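Local atomic coordinates of uncharacterized protein (Parabacteroides merdae, PDB entry 4R7F), a protein that is of unknown function but carries a domain of the type 9 secretion system plug protein family among immunoglobulin-like beta-sandwich domains. Residues I14-V19 with N42-G47; G23-E28 with R273-C278; Y53-V58 with L103-V108; T81-F86 with S97-L102; A117-N122 with I130-F135. One frame throughout, in Å; residues are numbered along the deposited sequence.

Overall arrangement
Contacts 1, 3, 4 and 5 all lie in the plug-protein family domain, a beta-sandwich. Contact 1 belongs to one sheet and contact 5 to the other, with centres 11 Å apart. Their inner faces meet where Phe-43 CD1 lies 3.6 Å from Phe-131 CZ. Contact 4 links both sheets, and Phe-43 O of contact 1 is 2.8 Å from Tyr-99 N of contact 4. Contact 3 joins contacts 4 and 5 through strand 53-60; its centre is about 10 Å from each. Contact 2 ties this domain to strand 274-276 and touches contact 1 through Phe-274. The Arg-273 side chain of contact 2 lies about 8 Å from a magnesium ion.

Contact 1: residues I14-V19 with N42-G47; sequences IKTLQV and NFDGLG
This is an antiparallel strand pairing, Ile-14 to Val-19 with Asn-42 to Leu-46, at the border of a four-stranded sheet. Lys-15 and Asp-44 form a hydrogen-bonded pair, with Asp-44 N 2.9 Å from Lys-15 O. Gln-18 and Asn-42 form the second, with Gln-18 N 2.7 Å from Asn-42 O. Between the two pairs the register slips by one residue. This is a beta bulge, and Thr-16 sits in it with positive phi (62°). The bulge brings Thr-16 O close to Asn-42 O, two acceptors that cannot bond. A water lies 2.8 Å from both Thr-16 O and Asn-42 OD1. Strand 14-21 is the outermost strand of this sheet of the beta-sandwich. On the inner face, Ile-14 CD1 approaches the Phe-43 ring obliquely, 4.0 Å from Phe-43 CD2. Leu-17 CD1 meets Phe-43 CB at the same distance. The ring of Phe-43 then reaches the opposite sheet edge-to-face with Phe-131 and stacks with Tyr-99. Across the other face, the Lys-15 and Leu-46 side chains cross at about a right angle, with Lys-15 CG 4.0 Å from Leu-46 CG. Asp-44 is buried there; Asn-98 ND2 donates to its OD1 and to Asn-42 OD1, and its OD2 meets Tyr-290 OH and the ammonium of Lys-340.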
# COMPACT_ATOMS: atom_id res chain seq x y z
N ILE A 14 1.24 31.78 -11.77
CA ILE A 14 1.36 30.33 -11.92
C ILE A 14 0.70 29.63 -10.72
O ILE A 14 0.97 29.96 -9.57
CB ILE A 14 2.89 29.95 -12.01
CG1 ILE A 14 3.53 30.58 -13.25
CG2 ILE A 14 3.14 28.45 -11.96
CD1 ILE A 14 2.89 30.16 -14.56
N LYS A 15 -0.16 28.65 -10.96
CA LYS A 15 -0.81 27.95 -9.84
C LYS A 15 -0.86 26.48 -10.14
O LYS A 15 -0.78 26.06 -11.30
CB LYS A 15 -2.23 28.44 -9.65
CG LYS A 15 -2.37 29.91 -9.33
CD LYS A 15 -1.87 30.24 -7.94
CE LYS A 15 -2.22 31.68 -7.58
NZ LYS A 15 -1.19 32.38 -6.75
N THR A 16 -0.96 25.70 -9.06
CA THR A 16 -1.30 24.28 -9.12
C THR A 16 -0.25 23.53 -9.89
O THR A 16 -0.54 22.69 -10.77
CB THR A 16 -2.73 24.10 -9.69
OG1 THR A 16 -3.61 25.02 -9.02
CG2 THR A 16 -3.23 22.70 -9.48
N LEU A 17 0.99 23.86 -9.58
CA LEU A 17 2.12 23.11 -10.10
C LEU A 17 2.12 21.70 -9.52
O LEU A 17 2.16 21.53 -8.32
CB LEU A 17 3.42 23.78 -9.73
CG LEU A 17 4.69 23.06 -10.17
CD1 LEU A 17 4.80 23.03 -11.68
CD2 LEU A 17 5.88 23.78 -9.57
N GLN A 18 2.06 20.71 -10.40
CA GLN A 18 2.16 19.31 -10.05
C GLN A 18 3.30 18.66 -10.81
O GLN A 18 3.48 18.90 -12.01
CB GLN A 18 0.88 18.58 -10.43
CG GLN A 18 -0.37 19.11 -9.75
CD GLN A 18 -1.63 18.38 -10.17
OE1 GLN A 18 -2.39 18.82 -11.05
NE2 GLN A 18 -1.87 17.26 -9.53
N VAL A 19 4.05 17.85 -10.08
CA VAL A 19 5.07 16.95 -10.58
C VAL A 19 4.73 15.51 -10.15
O VAL A 19 4.72 15.19 -8.97
CB VAL A 19 6.43 17.37 -10.03
CG1 VAL A 19 7.53 16.47 -10.59
CG2 VAL A 19 6.67 18.84 -10.35
N ASN A 42 2.68 19.69 -14.66
CA ASN A 42 1.40 20.29 -14.95
C ASN A 42 1.19 21.59 -14.11
O ASN A 42 1.47 21.64 -12.91
CB ASN A 42 0.34 19.26 -14.63
CG ASN A 42 -0.98 19.56 -15.27
OD1 ASN A 42 -1.64 20.56 -14.96
ND2 ASN A 42 -1.37 18.73 -16.20
N PHE A 43 0.67 22.62 -14.74
CA PHE A 43 0.50 23.88 -14.07
C PHE A 43 -0.47 24.74 -14.83
O PHE A 43 -0.68 24.51 -16.01
CB PHE A 43 1.85 24.60 -13.93
CG PHE A 43 2.45 25.06 -15.22
CD1 PHE A 43 3.27 24.23 -15.95
CD2 PHE A 43 2.22 26.35 -15.69
CE1 PHE A 43 3.86 24.67 -17.14
CE2 PHE A 43 2.80 26.79 -16.88
CZ PHE A 43 3.63 25.95 -17.61
N ASP A 44 -1.03 25.74 -14.16
CA ASP A 44 -1.89 26.71 -14.80
C ASP A 44 -1.19 28.06 -14.87
O ASP A 44 -0.50 28.44 -13.96
CB ASP A 44 -3.19 26.88 -14.04
CG ASP A 44 -4.07 25.67 -14.10
OD1 ASP A 44 -3.96 24.86 -15.04
OD2 ASP A 44 -4.88 25.53 -13.16
N GLY A 45 -1.41 28.80 -15.96
CA GLY A 45 -1.15 30.24 -15.99
C GLY A 45 -2.46 31.03 -15.92
O GLY A 45 -3.37 30.83 -16.73
N LEU A 46 -2.58 31.94 -14.96
CA LEU A 46 -3.83 32.71 -14.80
C LEU A 46 -3.87 33.93 -15.74
O LEU A 46 -2.82 34.46 -16.12
CB LEU A 46 -4.00 33.17 -13.35
CG LEU A 46 -4.05 32.12 -12.23
CD1 LEU A 46 -4.90 32.64 -11.09
CD2 LEU A 46 -4.59 30.77 -12.65
N GLY A 47 -5.08 34.38 -16.07
CA GLY A 47 -5.32 35.35 -17.15
C GLY A 47 -5.93 34.67 -18.37
O GLY A 47 -6.06 33.44 -18.39
O HOH W 1 -2.30 21.28 -12.38

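Contact 2: residues G23-E28 with R273-C278; sequences GELISE and RFFIRC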
# COMPACT_ATOMS: atom_id res chain seq x y z
N GLY A 23 0.21 9.65 -16.08
CA GLY A 23 -0.73 8.52 -16.00
C GLY A 23 -1.05 7.94 -14.63
O GLY A 23 -1.94 7.12 -14.53
N GLU A 24 -0.35 8.35 -13.57
CA GLU A 24 -0.55 7.76 -12.23
C GLU A 24 -1.39 8.68 -11.33
O GLU A 24 -1.24 9.90 -11.35
CB GLU A 24 0.81 7.45 -11.55
CG GLU A 24 1.60 6.25 -12.07
CD GLU A 24 0.77 4.96 -12.14
OE1 GLU A 24 0.23 4.49 -11.09
OE2 GLU A 24 0.65 4.40 -13.25
N LEU A 25 -2.29 8.09 -10.56
CA LEU A 25 -3.08 8.84 -9.59
C LEU A 25 -2.21 9.31 -8.40
O LEU A 25 -2.27 10.48 -8.00
CB LEU A 25 -4.23 7.97 -9.08
CG LEU A 25 -5.17 8.73 -8.12
CD1 LEU A 25 -6.11 9.60 -8.94
CD2 LEU A 25 -5.96 7.81 -7.18
N ILE A 26 -1.47 8.38 -7.83
CA ILE A 26 -0.61 8.59 -6.67
C ILE A 26 0.79 8.25 -7.14
O ILE A 26 1.00 7.17 -7.68
CB ILE A 26 -0.94 7.58 -5.54
CG1 ILE A 26 -2.40 7.74 -5.06
CG2 ILE A 26 0.04 7.69 -4.38
CD1 ILE A 26 -2.75 9.11 -4.56
N SER A 27 1.76 9.14 -6.98
CA SER A 27 3.08 8.75 -7.41
C SER A 27 4.18 9.43 -6.67
O SER A 27 3.95 10.19 -5.75
CB SER A 27 3.23 8.90 -8.94
OG SER A 27 3.13 10.23 -9.33
N GLU A 28 5.40 9.04 -7.02
CA GLU A 28 6.58 9.68 -6.55
C GLU A 28 7.26 10.38 -7.71
O GLU A 28 7.17 9.94 -8.86
CB GLU A 28 7.49 8.66 -5.92
CG GLU A 28 6.82 7.82 -4.84
CD GLU A 28 6.43 8.59 -3.59
OE1 GLU A 28 7.06 9.61 -3.27
OE2 GLU A 28 5.49 8.13 -2.93
N ARG A 273 -0.99 15.03 -0.46
CA ARG A 273 -1.37 15.25 -1.84
C ARG A 273 -2.72 15.95 -1.98
O ARG A 273 -3.52 16.04 -1.03
CB ARG A 273 -1.43 13.93 -2.61
CG ARG A 273 -0.09 13.23 -2.70
CD ARG A 273 -0.24 11.85 -3.31
NE ARG A 273 1.09 11.27 -3.54
CZ ARG A 273 1.78 10.60 -2.64
NH1 ARG A 273 1.27 10.36 -1.43
NH2 ARG A 273 2.99 10.14 -2.94
N PHE A 274 -2.94 16.47 -3.19
CA PHE A 274 -4.24 17.01 -3.58
C PHE A 274 -4.62 16.47 -4.94
O PHE A 274 -3.75 16.01 -5.68
CB PHE A 274 -4.24 18.55 -3.57
CG PHE A 274 -3.38 19.18 -4.64
CD1 PHE A 274 -3.82 19.28 -5.93
CD2 PHE A 274 -2.15 19.71 -4.33
CE1 PHE A 274 -3.03 19.85 -6.89
CE2 PHE A 274 -1.38 20.31 -5.26
CZ PHE A 274 -1.80 20.37 -6.55
N PHE A 275 -5.90 16.57 -5.29
CA PHE A 275 -6.42 15.98 -6.51
C PHE A 275 -7.43 16.94 -7.07
O PHE A 275 -8.39 17.29 -6.39
CB PHE A 275 -7.10 14.66 -6.20
CG PHE A 275 -6.19 13.71 -5.49
CD1 PHE A 275 -6.10 13.72 -4.11
CD2 PHE A 275 -5.36 12.87 -6.21
CE1 PHE A 275 -5.21 12.90 -3.45
CE2 PHE A 275 -4.49 12.03 -5.56
CZ PHE A 275 -4.42 12.05 -4.18
N ILE A 276 -7.20 17.38 -8.30
CA ILE A 276 -8.06 18.35 -8.94
C ILE A 276 -9.27 17.62 -9.53
O ILE A 276 -9.13 16.74 -10.35
CB ILE A 276 -7.31 19.13 -10.02
CG1 ILE A 276 -6.08 19.86 -9.42
CG2 ILE A 276 -8.26 20.09 -10.72
CD1 ILE A 276 -6.37 20.83 -8.29
N ARG A 277 -10.46 18.04 -9.07
CA ARG A 277 -11.73 17.36 -9.33
C ARG A 277 -12.84 18.42 -9.23
O ARG A 277 -12.71 19.41 -8.51
CB ARG A 277 -11.99 16.25 -8.29
CG ARG A 277 -10.88 15.22 -8.08
CD ARG A 277 -11.22 14.26 -6.93
NE ARG A 277 -10.48 12.99 -6.98
CZ ARG A 277 -10.10 12.33 -5.89
NH1 ARG A 277 -10.38 12.84 -4.70
NH2 ARG A 277 -9.45 11.18 -5.97
N CYS A 278 -13.93 18.23 -9.97
CA CYS A 278 -15.14 19.03 -9.76
C CYS A 278 -16.35 18.22 -10.19
O CYS A 278 -16.19 17.26 -10.94
CB CYS A 278 -15.06 20.39 -10.47
SG CYS A 278 -14.29 20.39 -12.08
O HOH W 2 1.44 11.92 -6.29
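Arg-273 and Phe-275 reach from the strand 274-276 region to the loop residues Leu-25 to Glu-28, tying the plug-family domain to a distant part of the chain. The polar part rests on the Arg-273 guanidinium. Arg-273 NH2 donates to Ser-27 O at 3.0 Å in a nearly straight bond (166°). Ser-27 O lies close to the guanidinium plane, whereas NH2 stands above the carbonyl plane. Arg-273 NH2 also makes a salt bridge to Glu-28 OE2 at 3.2 Å. As a hydrogen bond this is weak, and the carboxylate and guanidinium planes are nearly perpendicular (88°). Asn-189 ND2 donates to Glu-28 OE1. A water accepts from Arg-273 NE and Ser-27 N, closing a third link. The extended run from CG to NE carries the charged group out to the loop. Apolar contacts flank it. Ile-26 CG2 covers one guanidinium face, 3.8 Å from Arg-273 CZ. Ile-26 CD1 meets the ring edge, 3.4 Å from Phe-275 CZ. Leu-25 CG lies 4.2 Å from Phe-275 CE2. Replacing Arg-273 by a methionine would probably leave Ser-27 O without this donor and the Glu-28 carboxylate without its salt-bridge mate. Glu-373 pairs with NH1, and its carboxylate lies close to that of Glu-28. Pairing with both acids, the guanidinium probably offsets their mutual repulsion and would help them stay ionised.

Contact 3: residues Y53-V58 with L103-V108; sequences YAYNVV and LPNDDV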
# COMPACT_ATOMS: atom_id res chain seq x y z
N TYR A 53 5.72 29.79 -22.88
CA TYR A 53 6.70 29.39 -21.87
C TYR A 53 7.69 28.40 -22.46
O TYR A 53 7.31 27.53 -23.25
CB TYR A 53 6.05 28.74 -20.65
CG TYR A 53 5.02 29.57 -19.93
CD1 TYR A 53 5.40 30.67 -19.17
CD2 TYR A 53 3.67 29.20 -19.94
CE1 TYR A 53 4.44 31.42 -18.47
CE2 TYR A 53 2.72 29.94 -19.23
CZ TYR A 53 3.10 31.05 -18.52
OH TYR A 53 2.13 31.78 -17.86
N ALA A 54 8.94 28.53 -22.05
CA ALA A 54 10.00 27.62 -22.42
C ALA A 54 10.76 27.12 -21.16
O ALA A 54 10.70 27.73 -20.11
CB ALA A 54 10.96 28.35 -23.36
N TYR A 55 11.49 26.01 -21.28
CA TYR A 55 12.20 25.46 -20.10
C TYR A 55 13.67 25.11 -20.35
O TYR A 55 14.07 24.87 -21.47
CB TYR A 55 11.47 24.22 -19.58
CG TYR A 55 11.44 23.07 -20.54
CD1 TYR A 55 10.49 23.02 -21.55
CD2 TYR A 55 12.34 22.01 -20.44
CE1 TYR A 55 10.43 21.96 -22.44
CE2 TYR A 55 12.28 20.94 -21.32
CZ TYR A 55 11.33 20.93 -22.33
OH TYR A 55 11.23 19.90 -23.25
N ASN A 56 14.45 25.12 -19.26
CA ASN A 56 15.80 24.57 -19.21
C ASN A 56 15.89 23.37 -18.27
O ASN A 56 15.26 23.34 -17.21
CB ASN A 56 16.80 25.59 -18.68
CG ASN A 56 16.80 26.87 -19.46
OD1 ASN A 56 16.67 26.90 -20.68
ND2 ASN A 56 16.98 27.95 -18.74
N VAL A 57 16.76 22.43 -18.63
CA VAL A 57 17.04 21.26 -17.82
C VAL A 57 18.34 21.50 -17.05
O VAL A 57 19.39 21.81 -17.65
CB VAL A 57 17.12 20.02 -18.71
CG1 VAL A 57 17.33 18.76 -17.90
CG2 VAL A 57 15.83 19.89 -19.51
N VAL A 58 18.27 21.37 -15.73
CA VAL A 58 19.45 21.52 -14.87
C VAL A 58 19.74 20.19 -14.22
O VAL A 58 18.88 19.61 -13.54
CB VAL A 58 19.28 22.58 -13.78
CG1 VAL A 58 20.51 22.60 -12.89
CG2 VAL A 58 19.06 23.97 -14.38
N LEU A 103 8.26 14.58 -19.63
CA LEU A 103 9.66 14.31 -19.82
C LEU A 103 10.01 12.88 -19.43
O LEU A 103 9.48 12.36 -18.47
CB LEU A 103 10.47 15.26 -18.97
CG LEU A 103 10.53 16.70 -19.44
CD1 LEU A 103 10.96 17.61 -18.30
CD2 LEU A 103 11.50 16.82 -20.61
N PRO A 104 10.90 12.23 -20.19
CA PRO A 104 11.48 12.72 -21.43
C PRO A 104 10.41 12.75 -22.54
O PRO A 104 9.34 12.16 -22.39
CB PRO A 104 12.53 11.68 -21.74
CG PRO A 104 11.90 10.42 -21.25
CD PRO A 104 11.29 10.84 -19.93
N ASN A 105 10.70 13.44 -23.63
CA ASN A 105 9.75 13.53 -24.73
C ASN A 105 10.51 13.50 -26.06
O ASN A 105 11.68 13.12 -26.08
CB ASN A 105 8.87 14.79 -24.55
CG ASN A 105 9.68 16.07 -24.47
OD1 ASN A 105 10.65 16.25 -25.19
ND2 ASN A 105 9.29 16.97 -23.58
N ASP A 106 9.85 13.88 -27.15
CA ASP A 106 10.49 13.87 -28.49
C ASP A 106 11.63 14.90 -28.63
O ASP A 106 12.51 14.72 -29.46
CB ASP A 106 9.45 14.13 -29.62
CG ASP A 106 8.66 12.88 -30.01
OD1 ASP A 106 8.83 11.82 -29.39
OD2 ASP A 106 7.84 12.97 -30.94
N ASP A 107 11.59 15.97 -27.83
CA ASP A 107 12.57 17.06 -27.91
C ASP A 107 13.75 16.90 -26.94
O ASP A 107 14.82 17.47 -27.19
CB ASP A 107 11.90 18.40 -27.54
CG ASP A 107 10.81 18.83 -28.52
OD1 ASP A 107 10.76 18.33 -29.67
OD2 ASP A 107 9.99 19.68 -28.11
N VAL A 108 13.51 16.23 -25.81
CA VAL A 108 14.52 16.03 -24.76
C VAL A 108 14.47 14.63 -24.18
O VAL A 108 13.41 14.16 -23.74
CB VAL A 108 14.39 17.03 -23.60
CG1 VAL A 108 15.52 16.82 -22.60
CG2 VAL A 108 14.42 18.46 -24.14
O HOH W 3 9.11 19.75 -24.97
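Strand Tyr-53 to Val-58 and loop Leu-103 to Val-108 run with their backbones well apart, the nearest CA atoms being those of Val-57 and Val-108 at 9.0 Å, and side chains span the gap. Tyr-55 carries the contact with the end of its ring. CG sits between the backbone N and the carbonyl carbon (chi1 64°), and the ring points at the loop. Tyr-55 OH lies 3.6 Å from Val-108 CG2 and 3.5 Å from Asn-105 ND2. The ring and the Asn-105 amide are steeply turned against each other, with planes 76° apart. Leu-103 CD2 comes obliquely to the ring, 4.3 Å from Tyr-55 CE2. A water in the ring plane bonds Tyr-55 OH at 2.7 Å and donates to Asp-107 OD2, a longer bond of 3.3 Å. Asn-105 shapes the loop itself. Asn-105 OD1 accepts from Asp-107 N at 2.8 Å, which makes an Asx turn. Val-108 N bonds Asn-105 OD1 at 2.9 Å from the opposite face of the amide, and ND2 donates to Leu-102 O. These three bonds hold the amide in place facing the phenol end. Val-57 adds a looser apolar touch with Val-108. The loop joins strand 96-103 to strand 109-110, where Phe-110 packs on both Val-57 and Leu-103. Strand 53-60 lies between strands 81-82 and 114-122 in its sheet.

Contact 4: residues T81-F86 with S97-L102; sequences TTIDDF and SNYRLL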
# COMPACT_ATOMS: atom_id res chain seq x y z
N THR A 81 13.37 24.96 -24.85
CA THR A 81 12.30 24.39 -25.64
C THR A 81 10.93 24.94 -25.23
O THR A 81 10.67 25.18 -24.04
CB THR A 81 12.27 22.88 -25.47
OG1 THR A 81 13.60 22.37 -25.58
CG2 THR A 81 11.32 22.27 -26.50
N THR A 82 10.07 25.10 -26.23
CA THR A 82 8.73 25.63 -25.98
C THR A 82 7.79 24.57 -25.39
O THR A 82 7.90 23.36 -25.61
CB THR A 82 8.12 26.31 -27.24
OG1 THR A 82 9.01 27.33 -27.70
CG2 THR A 82 6.78 26.98 -26.93
N ILE A 83 6.88 25.05 -24.54
CA ILE A 83 5.84 24.20 -23.95
C ILE A 83 4.58 24.39 -24.79
O ILE A 83 3.93 25.45 -24.75
CB ILE A 83 5.62 24.53 -22.46
CG1 ILE A 83 6.95 24.38 -21.71
CG2 ILE A 83 4.57 23.60 -21.86
CD1 ILE A 83 6.87 24.70 -20.22
N ASP A 84 4.28 23.36 -25.59
CA ASP A 84 3.26 23.46 -26.63
C ASP A 84 1.93 22.89 -26.16
O ASP A 84 0.90 23.34 -26.60
CB ASP A 84 3.73 22.74 -27.92
CG ASP A 84 4.91 23.43 -28.59
OD1 ASP A 84 5.05 24.66 -28.44
OD2 ASP A 84 5.70 22.75 -29.28
N ASP A 85 1.95 21.93 -25.24
CA ASP A 85 0.71 21.23 -24.89
C ASP A 85 -0.10 22.04 -23.85
O ASP A 85 0.13 21.96 -22.65
CB ASP A 85 0.98 19.79 -24.45
CG ASP A 85 -0.30 18.99 -24.10
OD1 ASP A 85 -1.39 19.57 -23.85
OD2 ASP A 85 -0.19 17.75 -24.06
N PHE A 86 -1.06 22.81 -24.33
CA PHE A 86 -1.91 23.61 -23.46
C PHE A 86 -3.35 23.75 -23.92
O PHE A 86 -3.66 23.56 -25.09
CB PHE A 86 -1.30 25.01 -23.31
CG PHE A 86 -1.64 25.95 -24.44
CD1 PHE A 86 -0.90 25.95 -25.60
CD2 PHE A 86 -2.69 26.85 -24.32
CE1 PHE A 86 -1.21 26.82 -26.63
CE2 PHE A 86 -3.01 27.73 -25.34
CZ PHE A 86 -2.27 27.71 -26.51
N SER A 97 -5.11 29.17 -18.39
CA SER A 97 -4.75 28.10 -19.33
C SER A 97 -3.98 27.03 -18.52
O SER A 97 -3.30 27.33 -17.57
CB SER A 97 -3.91 28.63 -20.52
OG SER A 97 -4.30 29.93 -20.94
N ASN A 98 -4.13 25.78 -18.92
CA ASN A 98 -3.52 24.65 -18.28
C ASN A 98 -2.48 24.05 -19.21
O ASN A 98 -2.78 23.81 -20.38
CB ASN A 98 -4.60 23.61 -17.99
CG ASN A 98 -4.05 22.33 -17.45
OD1 ASN A 98 -4.21 21.25 -18.05
ND2 ASN A 98 -3.39 22.42 -16.29
N TYR A 99 -1.30 23.80 -18.67
CA TYR A 99 -0.11 23.42 -19.42
C TYR A 99 0.41 22.08 -18.92
O TYR A 99 0.31 21.75 -17.75
CB TYR A 99 0.99 24.44 -19.23
CG TYR A 99 0.67 25.82 -19.78
CD1 TYR A 99 -0.14 26.69 -19.07
CD2 TYR A 99 1.16 26.24 -21.03
CE1 TYR A 99 -0.46 27.94 -19.56
CE2 TYR A 99 0.86 27.50 -21.54
CZ TYR A 99 0.03 28.34 -20.81
OH TYR A 99 -0.29 29.60 -21.27
N ARG A 100 1.00 21.33 -19.82
CA ARG A 100 1.47 19.99 -19.53
C ARG A 100 2.73 19.76 -20.33
O ARG A 100 2.76 20.02 -21.53
CB ARG A 100 0.41 18.99 -19.94
CG ARG A 100 0.73 17.54 -19.65
CD ARG A 100 -0.59 16.83 -19.36
NE ARG A 100 -0.61 15.44 -19.78
CZ ARG A 100 -0.67 15.06 -21.05
NH1 ARG A 100 -0.69 15.95 -22.03
NH2 ARG A 100 -0.69 13.77 -21.33
N LEU A 101 3.76 19.34 -19.62
CA LEU A 101 5.06 18.98 -20.17
C LEU A 101 5.36 17.59 -19.65
O LEU A 101 5.37 17.38 -18.43
CB LEU A 101 6.12 19.96 -19.69
CG LEU A 101 7.58 19.62 -19.96
CD1 LEU A 101 7.87 19.64 -21.45
CD2 LEU A 101 8.45 20.63 -19.27
N LEU A 102 5.55 16.66 -20.57
CA LEU A 102 6.04 15.33 -20.22
C LEU A 102 7.53 15.24 -20.53
O LEU A 102 8.02 15.76 -21.54
CB LEU A 102 5.29 14.28 -21.02
CG LEU A 102 3.78 14.34 -20.88
CD1 LEU A 102 3.15 13.22 -21.70
CD2 LEU A 102 3.40 14.23 -19.42
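Ile-83 starts the crossing from the strand 81-82 side, next to Tyr-53 and Tyr-55 of one sheet, toward strand 96-103 of the other. The chain crosses here from one sheet of the beta-sandwich to the other. Ile-83 CG2 reaches the edge of the Tyr-99 ring, and Ile-83 CD1 touches Leu-101 CD2 at 4.5 Å. Asp-85 grips Arg-100 twice. Asp-85 O accepts from Arg-100 N at 3.0 Å. Asp-85 OD2 makes a salt bridge to Arg-100 NH1 at 2.8 Å. CG of Asp-85 is anti to the backbone N (chi1 -178°), which turns the carboxylate to the guanidinium edge, the two planes 78° apart. Phe-86 forms a non-hydrogen-bonded antiparallel pair with Tyr-99. Their rings lie side by side, planes at 20°, but are slid apart and barely overlap. Tyr-50 stacks on Phe-86. The closer touch to Tyr-99 is a CH-pi contact, with Phe-86 CB over the ring face, 4.0 Å from the centroid of the Tyr-99 ring.

Contact 5: residues A117-N122 with I130-F135; sequences AIQVYN and IFTACF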
# COMPACT_ATOMS: atom_id res chain seq x y z
N ALA A 117 16.30 19.45 -12.38
CA ALA A 117 15.48 20.60 -12.12
C ALA A 117 15.10 21.29 -13.42
O ALA A 117 15.96 21.68 -14.23
CB ALA A 117 16.20 21.55 -11.20
N ILE A 118 13.79 21.42 -13.62
CA ILE A 118 13.23 22.03 -14.82
C ILE A 118 12.85 23.45 -14.48
O ILE A 118 11.94 23.67 -13.69
CB ILE A 118 11.97 21.27 -15.30
CG1 ILE A 118 12.31 19.83 -15.65
CG2 ILE A 118 11.38 21.95 -16.50
CD1 ILE A 118 13.55 19.66 -16.50
N GLN A 119 13.54 24.43 -15.07
CA GLN A 119 13.23 25.82 -14.78
C GLN A 119 12.45 26.36 -15.94
O GLN A 119 12.87 26.19 -17.07
CB GLN A 119 14.48 26.63 -14.58
CG GLN A 119 15.42 25.95 -13.63
CD GLN A 119 16.19 26.93 -12.82
OE1 GLN A 119 17.25 27.41 -13.23
NE2 GLN A 119 15.66 27.25 -11.65
N VAL A 120 11.30 26.95 -15.67
CA VAL A 120 10.42 27.45 -16.71
C VAL A 120 10.40 28.98 -16.66
O VAL A 120 10.60 29.59 -15.61
CB VAL A 120 9.01 26.85 -16.61
CG1 VAL A 120 8.08 27.44 -17.67
CG2 VAL A 120 9.09 25.32 -16.72
N TYR A 121 10.22 29.58 -17.82
CA TYR A 121 10.22 31.03 -17.95
C TYR A 121 9.35 31.41 -19.13
O TYR A 121 9.06 30.56 -20.01
CB TYR A 121 11.66 31.58 -18.14
CG TYR A 121 12.42 30.96 -19.30
CD1 TYR A 121 12.35 31.51 -20.59
CD2 TYR A 121 13.20 29.81 -19.13
CE1 TYR A 121 13.04 30.94 -21.66
CE2 TYR A 121 13.88 29.23 -20.21
CZ TYR A 121 13.80 29.80 -21.46
OH TYR A 121 14.47 29.25 -22.51
N ASN A 122 8.93 32.67 -19.13
CA ASN A 122 8.29 33.29 -20.28
C ASN A 122 9.35 33.53 -21.35
O ASN A 122 10.38 34.13 -21.03
CB ASN A 122 7.71 34.62 -19.85
CG ASN A 122 6.75 35.19 -20.86
OD1 ASN A 122 6.95 35.10 -22.09
ND2 ASN A 122 5.69 35.78 -20.35
N ILE A 130 10.10 31.54 -13.58
CA ILE A 130 8.80 31.59 -12.93
C ILE A 130 8.45 30.41 -12.03
O ILE A 130 7.62 30.55 -11.12
CB ILE A 130 7.64 31.80 -13.94
CG1 ILE A 130 7.50 30.64 -14.91
CG2 ILE A 130 7.81 33.12 -14.67
CD1 ILE A 130 6.30 30.80 -15.80
N PHE A 131 9.01 29.23 -12.32
CA PHE A 131 8.98 28.11 -11.39
C PHE A 131 10.07 27.11 -11.73
O PHE A 131 10.58 27.10 -12.82
CB PHE A 131 7.61 27.45 -11.35
CG PHE A 131 7.28 26.58 -12.53
CD1 PHE A 131 7.77 25.29 -12.63
CD2 PHE A 131 6.40 27.03 -13.51
CE1 PHE A 131 7.43 24.46 -13.68
CE2 PHE A 131 6.05 26.21 -14.57
CZ PHE A 131 6.57 24.93 -14.66
N THR A 132 10.40 26.30 -10.75
CA THR A 132 11.27 25.14 -10.88
C THR A 132 10.46 23.89 -10.51
O THR A 132 9.74 23.88 -9.53
CB THR A 132 12.44 25.33 -9.92
OG1 THR A 132 13.08 26.55 -10.27
CG2 THR A 132 13.44 24.22 -10.02
N ALA A 133 10.53 22.86 -11.35
CA ALA A 133 9.95 21.55 -11.03
C ALA A 133 11.04 20.50 -10.99
O ALA A 133 11.85 20.41 -11.90
CB ALA A 133 8.91 21.17 -12.03
N CYS A 134 11.07 19.73 -9.91
CA CYS A 134 12.18 18.84 -9.61
C CYS A 134 11.72 17.38 -9.57
O CYS A 134 10.68 17.08 -8.97
CB CYS A 134 12.78 19.20 -8.25
SG CYS A 134 13.81 20.66 -8.21
N PHE A 135 12.51 16.49 -10.17
CA PHE A 135 12.25 15.06 -10.20
C PHE A 135 13.58 14.34 -10.34
O PHE A 135 14.62 14.95 -10.65
CB PHE A 135 11.30 14.66 -11.34
CG PHE A 135 11.85 14.93 -12.71
CD1 PHE A 135 11.64 16.15 -13.33
CD2 PHE A 135 12.59 13.96 -13.38
CE1 PHE A 135 12.18 16.41 -14.58
CE2 PHE A 135 13.15 14.21 -14.63
CZ PHE A 135 12.93 15.44 -15.23
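Val-120 and Phe-131 lie side by side and point the same way across this antiparallel hairpin. The valine lies over one face of the ring in a CH-pi contact. Val-120 CB is 3.8 Å from the centroid of the Phe-131 ring, and Val-120 CG2 reaches Phe-131 CZ at 3.3 Å. Phe-131 CG takes the place between backbone N and carbonyl carbon (chi1 76°), which leans the ring back beneath Val-120. Ile-118, on the same face, comes to Phe-135 differently. Ile-118 CG1 meets the ring edge, 3.6 Å from Phe-135 CE1. On the other face, Gln-119 and Thr-132 run alongside each other. Gln-119 NE2 donates to Thr-132 OG1 at 3.0 Å, with the oxygen in the amide plane. A leucine at Gln-119 would probably leave Thr-132 OG1 without this donor and lose the polar clasp across the pair. Ala-117 CB touches Cys-134 SG at 3.9 Å nearby. The backbones are joined by four hydrogen bonds, including Val-120 N to Phe-131 O at 2.9 Å. Strand 114-122 is also paired with strand 53-60, and strand 129-138 with strands 8-9 and 30-32. The face with Val-120 and Phe-131 turns to the opposite sheet, where Ile-14, Leu-17 and Ile-41 pack on it.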